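Local coordinates for L-lysine 6-oxidase (Marinomonas mediterranea, PDB 3WEU), which oxidises the side-chain amine of free L-lysine with a cysteine tryptophylquinone cofactor, releasing ammonium and hydrogen peroxide that kills bacteria, at residues R540-W545 with V554-S559; F655-V660 with P677-N682; V386-F391 with P526-A531. All coordinates share one frame; numbering follows the deposited sequence.

Interaction 1 of 3, residues R540-W545 with V554-S559; sequences RTHYEW and VPDQSS
Tyr543 and Gln557 close a tight hydrogen-bonded pair: Tyr543 N reaches Gln557 O over 2.8 Å in a nearly straight bond (172°), and Gln557 N answers to Tyr543 O at 3.0 Å. Thr541 and Ser559 make a second antiparallel hydrogen-bonded pair. Beyond the regular pairing, Trp545 sets its indole against the returning chain, CG beside its own backbone N (chi1 -72°). Its CE3 meets Val554 CG2 at 3.5 Å, and the ring edge brings CH2 to 3.8 Å from Gln557 CG. These are the outer ends of strands 530-543 and 557-571, the antiparallel legs of a long beta-hairpin arm projecting far from the body of the chain. Tyr543, Trp545 and Gln557 pack there on Leu600 and Thr596 of the second subunit. The face with His542 and Ser558 is looser and exposed. The weak, bent bond from His542 NE2 to Asp556 OD2 spans 3.0 Å (128°), with imidazole and carboxylate planes almost perpendicular. Glu544 CD lies at the edge of the same ring, in its plane, and two acids beside the imidazole may favour its charged form. Glu544 runs alongside Asp556, its OE1 4.5 Å from Asp556 OD2. Where the strands part, one water joins Trp545 N, Val554 O and Asp556 OD1.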
# COMPACT_ATOMS: atom_id res chain seq x y z
N ARG A 540 -22.97 25.38 -2.49
CA ARG A 540 -24.29 25.38 -3.10
C ARG A 540 -24.10 25.63 -4.58
O ARG A 540 -23.48 26.65 -4.99
CB ARG A 540 -25.16 26.49 -2.52
CG ARG A 540 -26.64 26.35 -2.87
CD ARG A 540 -27.50 27.50 -2.38
NE ARG A 540 -27.59 28.54 -3.41
CZ ARG A 540 -26.74 29.56 -3.59
NH1 ARG A 540 -25.68 29.74 -2.79
NH2 ARG A 540 -26.94 30.42 -4.59
N THR A 541 -24.63 24.71 -5.39
CA THR A 541 -24.60 24.84 -6.83
C THR A 541 -26.00 25.28 -7.27
O THR A 541 -27.01 24.68 -6.89
CB THR A 541 -24.26 23.54 -7.49
OG1 THR A 541 -22.98 23.12 -7.03
CG2 THR A 541 -24.23 23.72 -8.99
N HIS A 542 -26.06 26.33 -8.05
CA HIS A 542 -27.29 26.84 -8.46
C HIS A 542 -27.24 26.87 -9.99
O HIS A 542 -26.30 27.37 -10.57
CB HIS A 542 -27.47 28.19 -7.87
CG HIS A 542 -28.68 28.88 -8.34
ND1 HIS A 542 -28.65 29.81 -9.35
CD2 HIS A 542 -29.98 28.74 -7.99
CE1 HIS A 542 -29.88 30.23 -9.58
NE2 HIS A 542 -30.70 29.58 -8.79
N TYR A 543 -28.28 26.37 -10.62
CA TYR A 543 -28.36 26.38 -12.08
C TYR A 543 -29.54 27.22 -12.51
O TYR A 543 -30.64 27.08 -11.95
CB TYR A 543 -28.60 24.97 -12.63
CG TYR A 543 -27.44 24.03 -12.54
CD1 TYR A 543 -26.57 23.92 -13.60
CD2 TYR A 543 -27.28 23.19 -11.47
CE1 TYR A 543 -25.52 23.02 -13.57
CE2 TYR A 543 -26.25 22.28 -11.43
CZ TYR A 543 -25.38 22.22 -12.47
OH TYR A 543 -24.35 21.34 -12.47
N GLU A 544 -29.32 28.02 -13.55
CA GLU A 544 -30.34 28.82 -14.20
C GLU A 544 -30.14 28.70 -15.69
O GLU A 544 -29.01 28.73 -16.18
CB GLU A 544 -30.16 30.32 -13.97
CG GLU A 544 -29.91 30.77 -12.57
CD GLU A 544 -29.49 32.23 -12.58
OE1 GLU A 544 -30.35 33.06 -12.96
OE2 GLU A 544 -28.27 32.49 -12.33
N TRP A 545 -31.22 28.65 -16.41
CA TRP A 545 -31.14 28.55 -17.88
C TRP A 545 -31.65 29.80 -18.51
O TRP A 545 -32.64 30.35 -18.04
CB TRP A 545 -31.91 27.32 -18.34
CG TRP A 545 -31.17 26.12 -17.98
CD1 TRP A 545 -30.16 25.55 -18.70
CD2 TRP A 545 -31.29 25.39 -16.81
NE1 TRP A 545 -29.63 24.49 -18.03
CE2 TRP A 545 -30.31 24.37 -16.86
CE3 TRP A 545 -32.14 25.47 -15.70
CZ2 TRP A 545 -30.16 23.46 -15.86
CZ3 TRP A 545 -31.97 24.59 -14.69
CH2 TRP A 545 -31.02 23.55 -14.80
N VAL A 554 -37.91 28.18 -17.50
CA VAL A 554 -37.62 26.97 -16.81
C VAL A 554 -37.09 27.21 -15.41
O VAL A 554 -36.30 28.13 -15.17
CB VAL A 554 -36.73 26.00 -17.60
CG1 VAL A 554 -36.92 26.15 -19.10
CG2 VAL A 554 -35.28 26.06 -17.24
N PRO A 555 -37.53 26.39 -14.49
CA PRO A 555 -37.19 26.57 -13.10
C PRO A 555 -35.69 26.40 -12.86
O PRO A 555 -35.08 25.51 -13.45
CB PRO A 555 -37.94 25.42 -12.40
CG PRO A 555 -39.00 24.93 -13.35
CD PRO A 555 -38.44 25.24 -14.71
N ASP A 556 -35.14 27.23 -11.98
CA ASP A 556 -33.79 27.03 -11.50
C ASP A 556 -33.71 25.72 -10.71
O ASP A 556 -34.70 25.16 -10.29
CB ASP A 556 -33.39 28.16 -10.54
CG ASP A 556 -33.32 29.51 -11.20
OD1 ASP A 556 -33.49 29.68 -12.44
OD2 ASP A 556 -33.04 30.45 -10.43
N GLN A 557 -32.52 25.20 -10.50
CA GLN A 557 -32.34 24.03 -9.70
C GLN A 557 -31.16 24.38 -8.78
O GLN A 557 -30.24 25.08 -9.18
CB GLN A 557 -31.87 22.86 -10.58
CG GLN A 557 -32.85 22.41 -11.65
CD GLN A 557 -33.94 21.54 -11.09
OE1 GLN A 557 -33.79 20.97 -10.02
NE2 GLN A 557 -35.02 21.42 -11.81
N SER A 558 -31.15 23.82 -7.59
CA SER A 558 -29.97 23.97 -6.75
C SER A 558 -29.84 22.83 -5.80
O SER A 558 -30.80 22.15 -5.52
CB SER A 558 -30.02 25.31 -5.99
OG SER A 558 -30.99 25.21 -5.03
N SER A 559 -28.61 22.57 -5.37
CA SER A 559 -28.35 21.55 -4.35
C SER A 559 -27.09 21.97 -3.58
O SER A 559 -26.35 22.89 -4.00
CB SER A 559 -28.14 20.16 -4.95
OG SER A 559 -27.13 20.26 -5.90
O HOH W 1 -33.72 28.68 -14.78

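Interaction 2 of 3, residues F655-V660 with P677-N682; sequences FDFKEV and PVFFIN
Phe655 meets Ile681 through CD1, 3.7 Å from Ile681 CG1, and its ring also makes a cation-pi contact with Arg650. Next, Asp656 forms a hydrogen-bonded pair with Phe680: its N donates to Phe680 O at 2.7 Å, and Phe680 N donates back to Asp656 O. Phe680 has CG between its backbone N and carbonyl carbon (chi1 59°), which folds the ring over the facing strand. Asp656 CB sits over a face of that ring in a CH-pi contact, 3.6 Å from the Phe680 centroid and 19° off the normal. The carboxylate OD1 of Asp656 forms a salt bridge with Lys685 and takes a bond from a water that accepts from Asn682 N. Strands 656-661 and 675-680 make a two-stranded antiparallel ribbon near the end of the modelled chain, joined by a connection that includes helix 662-666. On the face opposite Asp656, Lys658 and Phe680, Phe657 has CG anti to N (chi1 172°), which lays its ring against Pro677 and Phe679. The edge at CE1 lies 3.6 Å from Pro677 CB, and CD1 stands over a face of the Phe679 ring, centroids of Phe657 and Phe679 5.0 Å apart. His603 stacks on Phe657 and Arg614 lies against Phe679, whose backbone N bonds a dioxane molecule probably from the crystallisation liquor. Lys658 and Val678 form the next hydrogen-bonded pair: Lys658 N to Val678 O and Val678 N to Lys658 O both measure 2.8 Å. Finally Val660 CG2 touches Val678 CG2 at 4.0 Å.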
# COMPACT_ATOMS: atom_id res chain seq x y z
N PHE A 655 17.27 9.90 -14.07
CA PHE A 655 16.01 10.58 -13.89
C PHE A 655 15.32 10.72 -15.24
O PHE A 655 15.98 10.92 -16.25
CB PHE A 655 16.24 11.95 -13.24
CG PHE A 655 16.85 11.87 -11.89
CD1 PHE A 655 16.04 11.64 -10.80
CD2 PHE A 655 18.20 12.04 -11.69
CE1 PHE A 655 16.58 11.54 -9.54
CE2 PHE A 655 18.76 11.88 -10.46
CZ PHE A 655 17.94 11.70 -9.35
N ASP A 656 14.03 10.59 -15.27
CA ASP A 656 13.24 11.02 -16.37
C ASP A 656 12.71 12.39 -16.10
O ASP A 656 12.79 12.91 -14.95
CB ASP A 656 12.03 10.11 -16.51
CG ASP A 656 12.25 8.95 -17.39
OD1 ASP A 656 13.42 8.41 -17.47
OD2 ASP A 656 11.18 8.56 -17.91
N PHE A 657 12.05 12.94 -17.09
CA PHE A 657 11.63 14.30 -17.03
C PHE A 657 10.39 14.51 -17.83
O PHE A 657 10.32 14.00 -18.92
CB PHE A 657 12.76 15.14 -17.58
CG PHE A 657 12.42 16.56 -17.77
CD1 PHE A 657 12.46 17.42 -16.69
CD2 PHE A 657 12.10 17.08 -19.03
CE1 PHE A 657 12.20 18.79 -16.83
CE2 PHE A 657 11.80 18.42 -19.18
CZ PHE A 657 11.84 19.28 -18.07
N LYS A 658 9.44 15.29 -17.34
CA LYS A 658 8.31 15.68 -18.15
C LYS A 658 8.04 17.09 -17.90
O LYS A 658 8.07 17.56 -16.72
CB LYS A 658 7.10 14.85 -17.76
CG LYS A 658 5.93 14.94 -18.75
CD LYS A 658 4.94 13.77 -18.62
CE LYS A 658 5.55 12.57 -17.87
NZ LYS A 658 5.09 11.26 -18.37
N GLU A 659 7.76 17.80 -18.98
CA GLU A 659 7.38 19.21 -18.88
C GLU A 659 5.88 19.27 -18.97
O GLU A 659 5.29 18.94 -20.03
CB GLU A 659 8.05 19.98 -19.99
CG GLU A 659 7.75 21.46 -20.01
CD GLU A 659 8.51 22.23 -21.10
OE1 GLU A 659 9.54 21.75 -21.64
OE2 GLU A 659 8.05 23.36 -21.39
N VAL A 660 5.21 19.64 -17.86
CA VAL A 660 3.74 19.60 -17.83
C VAL A 660 3.25 21.02 -18.07
O VAL A 660 3.66 21.94 -17.35
CB VAL A 660 3.26 19.13 -16.46
CG1 VAL A 660 1.76 19.31 -16.28
CG2 VAL A 660 3.74 17.71 -16.15
N PRO A 677 8.38 21.85 -14.70
CA PRO A 677 9.25 20.73 -14.93
C PRO A 677 9.04 19.67 -13.85
O PRO A 677 9.06 19.95 -12.65
CB PRO A 677 10.65 21.35 -14.78
CG PRO A 677 10.44 22.53 -13.86
CD PRO A 677 9.11 23.06 -14.22
N VAL A 678 9.01 18.42 -14.24
CA VAL A 678 8.87 17.34 -13.28
C VAL A 678 9.91 16.27 -13.52
O VAL A 678 9.99 15.68 -14.60
CB VAL A 678 7.45 16.70 -13.42
CG1 VAL A 678 7.27 15.55 -12.45
CG2 VAL A 678 6.41 17.76 -13.18
N PHE A 679 10.73 16.05 -12.51
CA PHE A 679 11.72 15.05 -12.53
C PHE A 679 11.23 13.84 -11.78
O PHE A 679 10.53 13.96 -10.77
CB PHE A 679 12.99 15.58 -11.85
CG PHE A 679 13.72 16.59 -12.69
CD1 PHE A 679 13.39 17.90 -12.59
CD2 PHE A 679 14.67 16.18 -13.62
CE1 PHE A 679 14.00 18.85 -13.37
CE2 PHE A 679 15.31 17.12 -14.38
CZ PHE A 679 15.00 18.47 -14.24
N PHE A 680 11.58 12.66 -12.25
CA PHE A 680 11.21 11.45 -11.54
C PHE A 680 12.08 10.30 -11.96
O PHE A 680 12.87 10.44 -12.89
CB PHE A 680 9.75 11.12 -11.78
CG PHE A 680 9.39 10.90 -13.23
CD1 PHE A 680 9.27 11.94 -14.10
CD2 PHE A 680 9.15 9.61 -13.70
CE1 PHE A 680 8.91 11.74 -15.43
CE2 PHE A 680 8.78 9.39 -15.03
CZ PHE A 680 8.66 10.45 -15.89
N ILE A 681 11.97 9.21 -11.24
CA ILE A 681 12.70 7.98 -11.54
C ILE A 681 11.71 6.93 -12.09
O ILE A 681 10.75 6.49 -11.42
CB ILE A 681 13.35 7.45 -10.30
CG1 ILE A 681 14.39 8.49 -9.80
CG2 ILE A 681 14.04 6.14 -10.59
CD1 ILE A 681 14.97 8.10 -8.50
N ASN A 682 11.95 6.56 -13.33
CA ASN A 682 11.06 5.64 -13.98
C ASN A 682 11.41 4.29 -13.44
O ASN A 682 12.51 3.75 -13.68
CB ASN A 682 11.22 5.72 -15.49
CG ASN A 682 10.20 4.82 -16.22
OD1 ASN A 682 9.88 3.71 -15.77
ND2 ASN A 682 9.72 5.29 -17.35
O HOH W 2 14.04 7.18 -14.92

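Interaction 3 of 3, residues V386-F391 with P526-A531; sequences VSSSNF and PSVNKA
Ser388 turns OG anti to its carbonyl carbon (chi1 -64°), into the bend of the backbone at Asn529 and Lys530, and Asn529 likewise holds CG anti to its own (chi1 -83°), sending its amide to the loop. The Ser388 hydroxyl accepts from Asn529 N at 2.8 Å and donates to Lys530 O at 2.9 Å, on a lone pair in the carbonyl plane. Asn529 ND2 bonds Ser387 O at 3.0 Å, coming from above that carbonyl plane although the acceptor lies close to the amide's own plane. The same nitrogen also serves Asn384 O. Ser389 N gives Ser527 O a nearly straight bond of 2.9 Å (169°). The loop is thus bonded to the residues leading into strand 530-543, the first leg of the long hairpin arm; both segments belong to the C-terminal family region. A type I beta turn from Ser388 to Phe391 doubles the loop back, and the Phe391 ring lies with one face over Ser387 CA and Ser388 N while CZ touches Lys530 CB at 3.8 Å. A water links Asn390 OD1 to Lys530 O. The extended Lys530 chain passes along Val386 O, its CE at 3.4 Å from that oxygen, which the contact buries without a hydrogen-bond partner in the model. Ser387 OG bonds Glu101 and Asn397, and Val386 packs on Trp580, the neighbour in sequence of the quinone-bearing Trp581.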
# COMPACT_ATOMS: atom_id res chain seq x y z
N VAL A 386 8.88 19.46 15.51
CA VAL A 386 8.12 18.36 14.93
C VAL A 386 6.95 17.92 15.80
O VAL A 386 5.80 17.75 15.31
CB VAL A 386 9.07 17.16 14.71
CG1 VAL A 386 8.32 15.98 14.13
CG2 VAL A 386 10.15 17.57 13.67
N SER A 387 7.18 17.76 17.09
CA SER A 387 6.08 17.26 17.99
C SER A 387 5.68 18.29 19.06
O SER A 387 6.51 19.03 19.55
CB SER A 387 6.50 15.92 18.63
OG SER A 387 7.73 16.08 19.35
N SER A 388 4.40 18.37 19.37
CA SER A 388 3.91 19.31 20.35
C SER A 388 4.08 18.83 21.76
O SER A 388 4.40 17.65 22.01
CB SER A 388 2.39 19.52 20.09
OG SER A 388 2.11 20.09 18.85
N SER A 389 3.77 19.70 22.71
CA SER A 389 3.84 19.39 24.14
C SER A 389 2.99 18.18 24.48
O SER A 389 3.33 17.45 25.41
CB SER A 389 3.32 20.58 24.96
OG SER A 389 1.96 20.92 24.65
N ASN A 390 1.89 17.98 23.72
CA ASN A 390 0.91 16.94 24.04
C ASN A 390 0.94 15.71 23.17
O ASN A 390 -0.04 15.00 23.10
CB ASN A 390 -0.52 17.49 24.11
CG ASN A 390 -1.01 18.01 22.78
OD1 ASN A 390 -0.22 18.43 21.93
ND2 ASN A 390 -2.31 18.07 22.61
N PHE A 391 2.08 15.44 22.52
CA PHE A 391 2.25 14.20 21.75
C PHE A 391 2.69 13.08 22.64
O PHE A 391 3.07 13.30 23.81
CB PHE A 391 3.34 14.41 20.68
CG PHE A 391 2.83 14.97 19.37
CD1 PHE A 391 1.84 15.94 19.33
CD2 PHE A 391 3.47 14.57 18.16
CE1 PHE A 391 1.41 16.45 18.12
CE2 PHE A 391 3.05 15.09 16.94
CZ PHE A 391 2.05 16.06 16.94
N PRO A 526 3.70 28.61 21.76
CA PRO A 526 4.97 27.99 22.10
C PRO A 526 4.91 26.50 22.37
O PRO A 526 5.90 25.78 22.13
CB PRO A 526 5.34 28.71 23.39
CG PRO A 526 4.82 30.13 23.17
CD PRO A 526 3.51 29.94 22.42
N SER A 527 3.77 26.00 22.86
CA SER A 527 3.66 24.57 23.20
C SER A 527 3.19 23.65 22.03
O SER A 527 3.16 22.44 22.15
CB SER A 527 2.71 24.43 24.44
OG SER A 527 1.39 24.72 23.98
N VAL A 528 2.92 24.23 20.88
CA VAL A 528 2.34 23.54 19.74
C VAL A 528 3.27 23.54 18.53
O VAL A 528 3.70 24.61 18.06
CB VAL A 528 1.08 24.22 19.32
CG1 VAL A 528 0.51 23.50 18.09
CG2 VAL A 528 0.03 24.16 20.48
N ASN A 529 3.61 22.35 18.06
CA ASN A 529 4.20 22.23 16.70
C ASN A 529 3.15 21.81 15.66
O ASN A 529 3.14 22.34 14.57
CB ASN A 529 5.40 21.29 16.69
CG ASN A 529 6.67 21.99 17.11
OD1 ASN A 529 6.94 23.07 16.64
ND2 ASN A 529 7.46 21.38 17.97
N LYS A 530 2.30 20.85 16.00
CA LYS A 530 1.30 20.29 15.06
C LYS A 530 -0.05 20.23 15.79
O LYS A 530 -0.11 20.11 17.02
CB LYS A 530 1.73 18.90 14.51
CG LYS A 530 2.98 19.07 13.70
CD LYS A 530 3.22 18.16 12.59
CE LYS A 530 4.66 18.30 12.18
NZ LYS A 530 4.84 17.01 11.55
N ALA A 531 -1.11 20.30 15.01
CA ALA A 531 -2.47 20.21 15.55
C ALA A 531 -3.27 19.45 14.55
O ALA A 531 -2.80 19.25 13.37
CB ALA A 531 -3.00 21.59 15.64
O HOH W 3 -0.55 20.19 19.90

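Overall arrangement
Interactions 1 and 3 sit toward opposite ends of strand 530-543: residues 526-531 lead into the arm at the body, residues 540-545 lie near its far end, with centres 45 Å apart. Interaction 2 belongs to a separate two-stranded ribbon, its centre 43 Å from interaction 1 and 36 Å from interaction 3; no two of the three touch. The second subunit relates the first two: the arm in interaction 1 packs on that subunit's helix 596-602, while Asn682 of interaction 2 meets Thr563 on that subunit's own arm strand. Interaction 3 probably lies near the cofactor: Val386 packs on Trp580, next in sequence to Trp581, which is cross-linked to Cys516 as the quinone.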